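PDB 5ZHH: inositol-1-monophosphatase from Nostoc sp., which hydrolyses inositol monophosphates to free inositol and phosphate, probably with the help of magnesium as in related phosphatases. Local coordinates for residues A247-G250 and S251-D254; A85-P88 and L89-T92; R60-P63 and Q64-I67. All blocks are in the same frame, centred on the assembly; numbering follows the deposited sequence.

Contact 1: residues A247-G250 and S251-D254; sequences ATNG and SIHD
Thr248 meets the imidazole of His253 at its edge. Thr248 OG1 lies in the ring plane, hydrogen-bonded to His253 ND1 at 2.7 Å; either atom could be the donor. The two side chains cross at about a right angle, and Thr248 CG2 also approaches His253 ND1, at 3.5 Å. His253 NE2 bonds to Thr231 OG1, so the ring is gripped at both nitrogens and its rotation is fixed. Thr248 OG1 sits between its own backbone N and carbonyl carbon (chi1 74°). There it also accepts from Gly250 N at 3.0 Å, which makes an ST turn.

The second flat group is the amide of Asn249. Ile252 N points at Asn249 OD1 in the carbonyl plane, at 3.0 Å and nearly straight (167°). Ser251 N adds a weak, bent bond to the same oxygen. The amide nitrogen, Asn249 ND2, bonds to Ser146 OG and Thr148 O, so both ends of the group are held. Gly250 takes backbone angles at which a side chain would press on the carbonyl O of Asn249. Water 1 bridges Asn249 O and Ser251 OG.

The turn joins strand 245-248 to helix 253-261, with Ile252 at the N-cap position. Ala247 pairs through its backbone with Tyr206 and Thr248 with Lys229, so the strand lies between strands 205-208 and 229-231.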
loop_
_atom_site.group_PDB
_atom_site.type_symbol
_atom_site.label_atom_id
_atom_site.label_comp_id
_atom_site.label_asym_id
_atom_site.label_seq_id
_atom_site.Cartn_x
_atom_site.Cartn_y
_atom_site.Cartn_z
ATOM N N ALA A 247 -17.711 -25.364 -4.313
ATOM C CA ALA A 247 -17.618 -24.101 -5.045
ATOM C C ALA A 247 -16.369 -24.105 -5.912
ATOM O O ALA A 247 -15.254 -24.192 -5.390
ATOM C CB ALA A 247 -17.594 -22.919 -4.071
ATOM N N THR A 248 -16.544 -24.022 -7.235
ATOM C CA THR A 248 -15.426 -24.203 -8.156
ATOM C C THR A 248 -15.505 -23.205 -9.298
ATOM O O THR A 248 -16.473 -22.447 -9.434
ATOM C CB THR A 248 -15.390 -25.620 -8.745
ATOM O OG1 THR A 248 -16.437 -25.751 -9.713
ATOM C CG2 THR A 248 -15.551 -26.686 -7.658
ATOM N N ASN A 249 -14.482 -23.254 -10.157
ATOM C CA ASN A 249 -14.463 -22.484 -11.395
ATOM C C ASN A 249 -15.470 -22.983 -12.421
ATOM O O ASN A 249 -15.592 -22.360 -13.476
ATOM C CB ASN A 249 -13.058 -22.491 -12.021
ATOM C CG ASN A 249 -12.589 -23.887 -12.448
ATOM O OD1 ASN A 249 -13.345 -24.860 -12.423
ATOM N ND2 ASN A 249 -11.320 -23.978 -12.854
ATOM N N GLY A 250 -16.178 -24.081 -12.161
ATOM C CA GLY A 250 -17.148 -24.562 -13.126
ATOM C C GLY A 250 -16.604 -25.639 -14.042
ATOM O O GLY A 250 -17.346 -26.536 -14.458
ATOM N N SER A 251 -15.327 -25.529 -14.416
ATOM C CA SER A 251 -14.723 -26.509 -15.316
ATOM C C SER A 251 -14.303 -27.791 -14.602
ATOM O O SER A 251 -14.386 -28.869 -15.199
ATOM C CB SER A 251 -13.533 -25.886 -16.048
ATOM O OG SER A 251 -13.930 -24.689 -16.702
ATOM N N ILE A 252 -13.855 -27.718 -13.346
ATOM C CA ILE A 252 -13.532 -28.936 -12.600
ATOM C C ILE A 252 -14.684 -29.368 -11.698
ATOM O O ILE A 252 -14.517 -30.282 -10.887
ATOM C CB ILE A 252 -12.234 -28.811 -11.774
ATOM C CG1 ILE A 252 -12.350 -27.700 -10.725
ATOM C CG2 ILE A 252 -11.012 -28.645 -12.672
ATOM C CD1 ILE A 252 -11.321 -27.834 -9.610
ATOM N N HIS A 253 -15.845 -28.722 -11.807
ATOM C CA HIS A 253 -16.917 -28.973 -10.847
ATOM C C HIS A 253 -17.331 -30.441 -10.846
ATOM O O HIS A 253 -17.441 -31.063 -9.785
ATOM C CB HIS A 253 -18.125 -28.088 -11.153
ATOM C CG HIS A 253 -19.002 -27.866 -9.964
ATOM N ND1 HIS A 253 -18.797 -26.832 -9.075
ATOM C CD2 HIS A 253 -20.042 -28.585 -9.476
ATOM C CE1 HIS A 253 -19.697 -26.903 -8.108
ATOM N NE2 HIS A 253 -20.459 -27.962 -8.323
ATOM N N ASP A 254 -17.569 -31.011 -12.031
ATOM C CA ASP A 254 -17.997 -32.405 -12.097
ATOM C C ASP A 254 -16.903 -33.344 -11.613
ATOM O O ASP A 254 -17.196 -34.376 -10.997
ATOM C CB ASP A 254 -18.423 -32.761 -13.524
ATOM C CG ASP A 254 -17.316 -32.535 -14.545
ATOM O OD1 ASP A 254 -16.416 -31.704 -14.281
ATOM O OD2 ASP A 254 -17.353 -33.183 -15.618
HETATM O O HOH W 1 -13.744 -22.292 -15.737
HETATM O O HOH W 2 -17.747 -29.163 -14.481
#

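Contact 2: residues A85-P88 and L89-T92; sequences AIDP and LDGT
Asp87 reaches forward along its own chain to the backbone of Leu89. Leu89 N donates to Asp87 OD1 at 3.0 Å, with an angle of 154° at the hydrogen. The N-H comes from above the carboxylate plane, 42° out of it. The other oxygen, Asp87 OD2, lies 3.4 Å from Asp90 CB. Water 3 joins the two segments as well: it lies 3.1 Å from Asp87 OD2 and 3.1 Å from Leu89 O, and is placed to donate to either, though it has more acceptors in reach than protons.

Two acidic groups meet here. Asp87 OD2 and Asp90 OD1 are 3.5 Å apart, and the carboxylate planes are turned 54° from each other. Asp215 OD1 comes close to both of these oxygens. The sequence from Asp87 to Thr92 is the DPxDGT signature of the inositol monophosphatase family. In relatives its two aspartates and the backbone carbonyl between them bind magnesium; the cluster of oxygens here is consistent with that role. With an alanine in place of Asp87, Leu89 N would probably lose its side-chain acceptor, and the acidic group with Asp90 and Asp215 would lose a member.

Further out, other residues position the motif. Asp90 OD2 bonds to Ser190 OG and Ala192 N. Pro88 O bonds to Ser50 OG, and Pro88 packs on Asp47 and Glu51 of helix 44-61. Gly91 is at the N-cap position of helix 92-97, with backbone angles that would jam a side chain against the carbonyl O of Asp90. Backbone bonds of Asp87 with Ser105 and of Asp90 with Cys103 tie strand 82-90 to strand 103-110.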
loop_
_atom_site.group_PDB
_atom_site.type_symbol
_atom_site.label_atom_id
_atom_site.label_comp_id
_atom_site.label_asym_id
_atom_site.label_seq_id
_atom_site.Cartn_x
_atom_site.Cartn_y
_atom_site.Cartn_z
ATOM N N ALA A 85 -26.920 -11.503 5.493
ATOM C CA ALA A 85 -26.124 -12.503 6.199
ATOM C C ALA A 85 -24.749 -11.892 6.441
ATOM O O ALA A 85 -23.965 -11.724 5.497
ATOM C CB ALA A 85 -26.036 -13.803 5.401
ATOM N N ILE A 86 -24.471 -11.552 7.701
ATOM C CA ILE A 86 -23.332 -10.720 8.088
ATOM C C ILE A 86 -22.346 -11.555 8.896
ATOM O O ILE A 86 -22.724 -12.144 9.915
ATOM C CB ILE A 86 -23.786 -9.518 8.932
ATOM C CG1 ILE A 86 -24.725 -8.610 8.149
ATOM C CG2 ILE A 86 -22.584 -8.744 9.433
ATOM C CD1 ILE A 86 -24.292 -8.372 6.760
ATOM N N ASP A 87 -21.080 -11.576 8.474
ATOM C CA ASP A 87 -20.008 -11.997 9.372
ATOM C C ASP A 87 -19.099 -10.805 9.634
ATOM O O ASP A 87 -18.342 -10.399 8.735
ATOM C CB ASP A 87 -19.195 -13.168 8.816
ATOM C CG ASP A 87 -18.346 -13.850 9.894
ATOM O OD1 ASP A 87 -18.064 -13.215 10.935
ATOM O OD2 ASP A 87 -17.956 -15.018 9.711
ATOM N N PRO A 88 -19.134 -10.214 10.832
ATOM C CA PRO A 88 -18.285 -9.042 11.093
ATOM C C PRO A 88 -16.808 -9.379 11.170
ATOM O O PRO A 88 -15.978 -8.464 11.112
ATOM C CB PRO A 88 -18.802 -8.526 12.442
ATOM C CG PRO A 88 -19.375 -9.752 13.108
ATOM C CD PRO A 88 -19.966 -10.579 11.992
ATOM N N LEU A 89 -16.457 -10.658 11.322
ATOM C CA LEU A 89 -15.053 -11.064 11.397
ATOM C C LEU A 89 -15.006 -12.568 11.103
ATOM O O LEU A 89 -15.101 -13.389 12.014
ATOM C CB LEU A 89 -14.446 -10.727 12.747
ATOM C CG LEU A 89 -13.007 -11.131 13.073
ATOM C CD1 LEU A 89 -12.088 -10.907 11.900
ATOM C CD2 LEU A 89 -12.517 -10.343 14.292
ATOM N N ASP A 90 -14.868 -12.905 9.824
ATOM C CA ASP A 90 -14.641 -14.291 9.433
ATOM C C ASP A 90 -13.154 -14.589 9.557
ATOM O O ASP A 90 -12.321 -13.785 9.132
ATOM C CB ASP A 90 -15.112 -14.544 8.002
ATOM C CG ASP A 90 -14.989 -16.002 7.602
ATOM O OD1 ASP A 90 -15.340 -16.880 8.425
ATOM O OD2 ASP A 90 -14.507 -16.270 6.481
ATOM N N GLY A 91 -12.819 -15.720 10.167
ATOM C CA GLY A 91 -11.431 -16.046 10.429
ATOM C C GLY A 91 -11.009 -15.622 11.823
ATOM O O GLY A 91 -9.948 -15.020 11.999
ATOM N N THR A 92 -11.838 -15.924 12.825
ATOM C CA THR A 92 -11.578 -15.423 14.172
ATOM C C THR A 92 -10.311 -16.030 14.765
ATOM O O THR A 92 -9.553 -15.332 15.443
ATOM C CB THR A 92 -12.781 -15.680 15.081
ATOM O OG1 THR A 92 -13.158 -17.058 15.006
ATOM C CG2 THR A 92 -13.959 -14.812 14.661
HETATM O O HOH W 3 -16.908 -15.788 12.554
#

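Contact 3: residues R60-P63 and Q64-I67; sequences RHFP and QHSI
A type I beta turn from Phe62 to His65 leads from helix 44-61 into strand 66-69. His65 N donates to Phe62 O at 3.1 Å in a nearly straight bond, with the donor above the carbonyl plane. Water 4 donates to the same Phe62 O and, at 2.6 Å, to His65 O, so it bridges the two backbone oxygens.

The side chains of Phe62 and His65 pack against each other beside this turn. Phe62 CB sits over the face of the His65 ring, 3.5 Å from its centroid and only 13° off the normal. This is a CH-pi contact. The aromatic planes are almost parallel, at 7°, but slid apart; with centroids 4.8 Å apart, the rings barely overlap. His65 CG stands anti to its carbonyl carbon (chi1 -66°), which turns one face of the imidazole to Phe62 CB. At the corners of the turn, Pro63 and Gln64 form a second small contact. The Gln64 chain bends at chi2 and brings Gln64 OE1 to 3.3 Å from Pro63 CG.

The turn closes a helix-to-strand connection at the surface of the chain. Phe62 is the first residue to leave helical angles, and His61 CB lies over one face of its ring. Phe7 meets that ring edge-to-face, and Ile10 of the same helix 3-25 packs on it too. His65 ND1 hydrogen-bonds to Trp84 NE1, which helps set the rotation of the imidazole, and Tyr82 stacks on the ring. Nearby, Arg60 forms a salt bridge with Asp9 of the second subunit, and His61 bonds to the same aspartate.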
loop_
_atom_site.group_PDB
_atom_site.type_symbol
_atom_site.label_atom_id
_atom_site.label_comp_id
_atom_site.label_asym_id
_atom_site.label_seq_id
_atom_site.Cartn_x
_atom_site.Cartn_y
_atom_site.Cartn_z
ATOM N N ARG A 60 -29.737 1.703 8.942
ATOM C CA ARG A 60 -30.054 3.100 8.640
ATOM C C ARG A 60 -30.463 3.276 7.181
ATOM O O ARG A 60 -31.372 4.058 6.876
ATOM C CB ARG A 60 -28.864 4.004 8.978
ATOM C CG ARG A 60 -29.031 5.455 8.519
ATOM C CD ARG A 60 -28.005 6.382 9.157
ATOM N NE ARG A 60 -26.703 5.745 9.323
ATOM C CZ ARG A 60 -25.795 5.650 8.361
ATOM N NH1 ARG A 60 -26.050 6.154 7.161
ATOM N NH2 ARG A 60 -24.634 5.051 8.600
ATOM N N HIS A 61 -29.800 2.569 6.265
ATOM C CA HIS A 61 -30.158 2.683 4.857
ATOM C C HIS A 61 -31.356 1.811 4.498
ATOM O O HIS A 61 -32.179 2.216 3.668
ATOM C CB HIS A 61 -28.963 2.322 3.975
ATOM C CG HIS A 61 -27.875 3.353 3.982
ATOM N ND1 HIS A 61 -27.862 4.421 3.112
ATOM C CD2 HIS A 61 -26.763 3.475 4.746
ATOM C CE1 HIS A 61 -26.791 5.160 3.341
ATOM N NE2 HIS A 61 -26.108 4.610 4.329
ATOM N N PHE A 62 -31.485 0.637 5.118
ATOM C CA PHE A 62 -32.541 -0.323 4.791
ATOM C C PHE A 62 -33.262 -0.743 6.070
ATOM O O PHE A 62 -33.166 -1.894 6.510
ATOM C CB PHE A 62 -31.957 -1.535 4.063
ATOM C CG PHE A 62 -31.050 -1.176 2.906
ATOM C CD1 PHE A 62 -31.549 -0.519 1.792
ATOM C CD2 PHE A 62 -29.704 -1.503 2.935
ATOM C CE1 PHE A 62 -30.720 -0.190 0.730
ATOM C CE2 PHE A 62 -28.872 -1.180 1.876
ATOM C CZ PHE A 62 -29.378 -0.522 0.776
ATOM N N PRO A 63 -34.052 0.158 6.657
ATOM C CA PRO A 63 -34.700 -0.163 7.945
ATOM C C PRO A 63 -35.675 -1.326 7.887
ATOM O O PRO A 63 -35.936 -1.936 8.931
ATOM C CB PRO A 63 -35.413 1.144 8.323
ATOM C CG PRO A 63 -35.500 1.938 7.068
ATOM C CD PRO A 63 -34.382 1.511 6.174
ATOM N N GLN A 64 -36.223 -1.651 6.717
ATOM C CA GLN A 64 -37.200 -2.727 6.590
ATOM C C GLN A 64 -36.572 -4.084 6.295
ATOM O O GLN A 64 -37.295 -5.086 6.247
ATOM C CB GLN A 64 -38.240 -2.384 5.515
ATOM C CG GLN A 64 -39.407 -1.524 6.018
ATOM C CD GLN A 64 -38.959 -0.246 6.696
ATOM O OE1 GLN A 64 -38.367 0.627 6.063
ATOM N NE2 GLN A 64 -39.235 -0.131 7.990
ATOM N N HIS A 65 -35.262 -4.149 6.083
ATOM C CA HIS A 65 -34.622 -5.427 5.812
ATOM C C HIS A 65 -34.366 -6.184 7.115
ATOM O O HIS A 65 -34.275 -5.597 8.196
ATOM C CB HIS A 65 -33.299 -5.226 5.069
ATOM C CG HIS A 65 -33.451 -4.673 3.685
ATOM N ND1 HIS A 65 -32.413 -4.650 2.779
ATOM C CD2 HIS A 65 -34.516 -4.126 3.052
ATOM C CE1 HIS A 65 -32.832 -4.114 1.646
ATOM N NE2 HIS A 65 -34.105 -3.786 1.787
ATOM N N SER A 66 -34.221 -7.501 6.999
ATOM C CA SER A 66 -33.897 -8.348 8.139
ATOM C C SER A 66 -32.416 -8.710 8.112
ATOM O O SER A 66 -31.769 -8.692 7.061
ATOM C CB SER A 66 -34.745 -9.626 8.137
ATOM O OG SER A 66 -36.093 -9.354 8.486
ATOM N N ILE A 67 -31.882 -9.026 9.293
ATOM C CA ILE A 67 -30.463 -9.321 9.475
ATOM C C ILE A 67 -30.287 -10.716 10.063
ATOM O O ILE A 67 -31.025 -11.111 10.972
ATOM C CB ILE A 67 -29.789 -8.286 10.397
ATOM C CG1 ILE A 67 -30.033 -6.860 9.896
ATOM C CG2 ILE A 67 -28.293 -8.577 10.507
ATOM C CD1 ILE A 67 -29.507 -6.602 8.519
HETATM O O HOH W 4 -32.594 -3.666 8.843
#

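Along the chain the order is contact 3, contact 2, contact 1. Contacts 2 and 3 share the eight-stranded sheet, in which strands 66-69 and 82-90 are neighbours. Their centres are about 19 Å apart, and they touch where Ile86 CG1 packs on Ile67 CG2 at 4.3 Å. Both thus belong to one sheet-and-helix half, with the probable metal site at the end of strand 82-90. Contact 1 is a turn of the five-stranded sheet, across the centre of the chain. Its centre is about 25 Å from that of contact 2 and about 34 Å from that of contact 3. Its nearest atoms stay about 13 Å from contact 2.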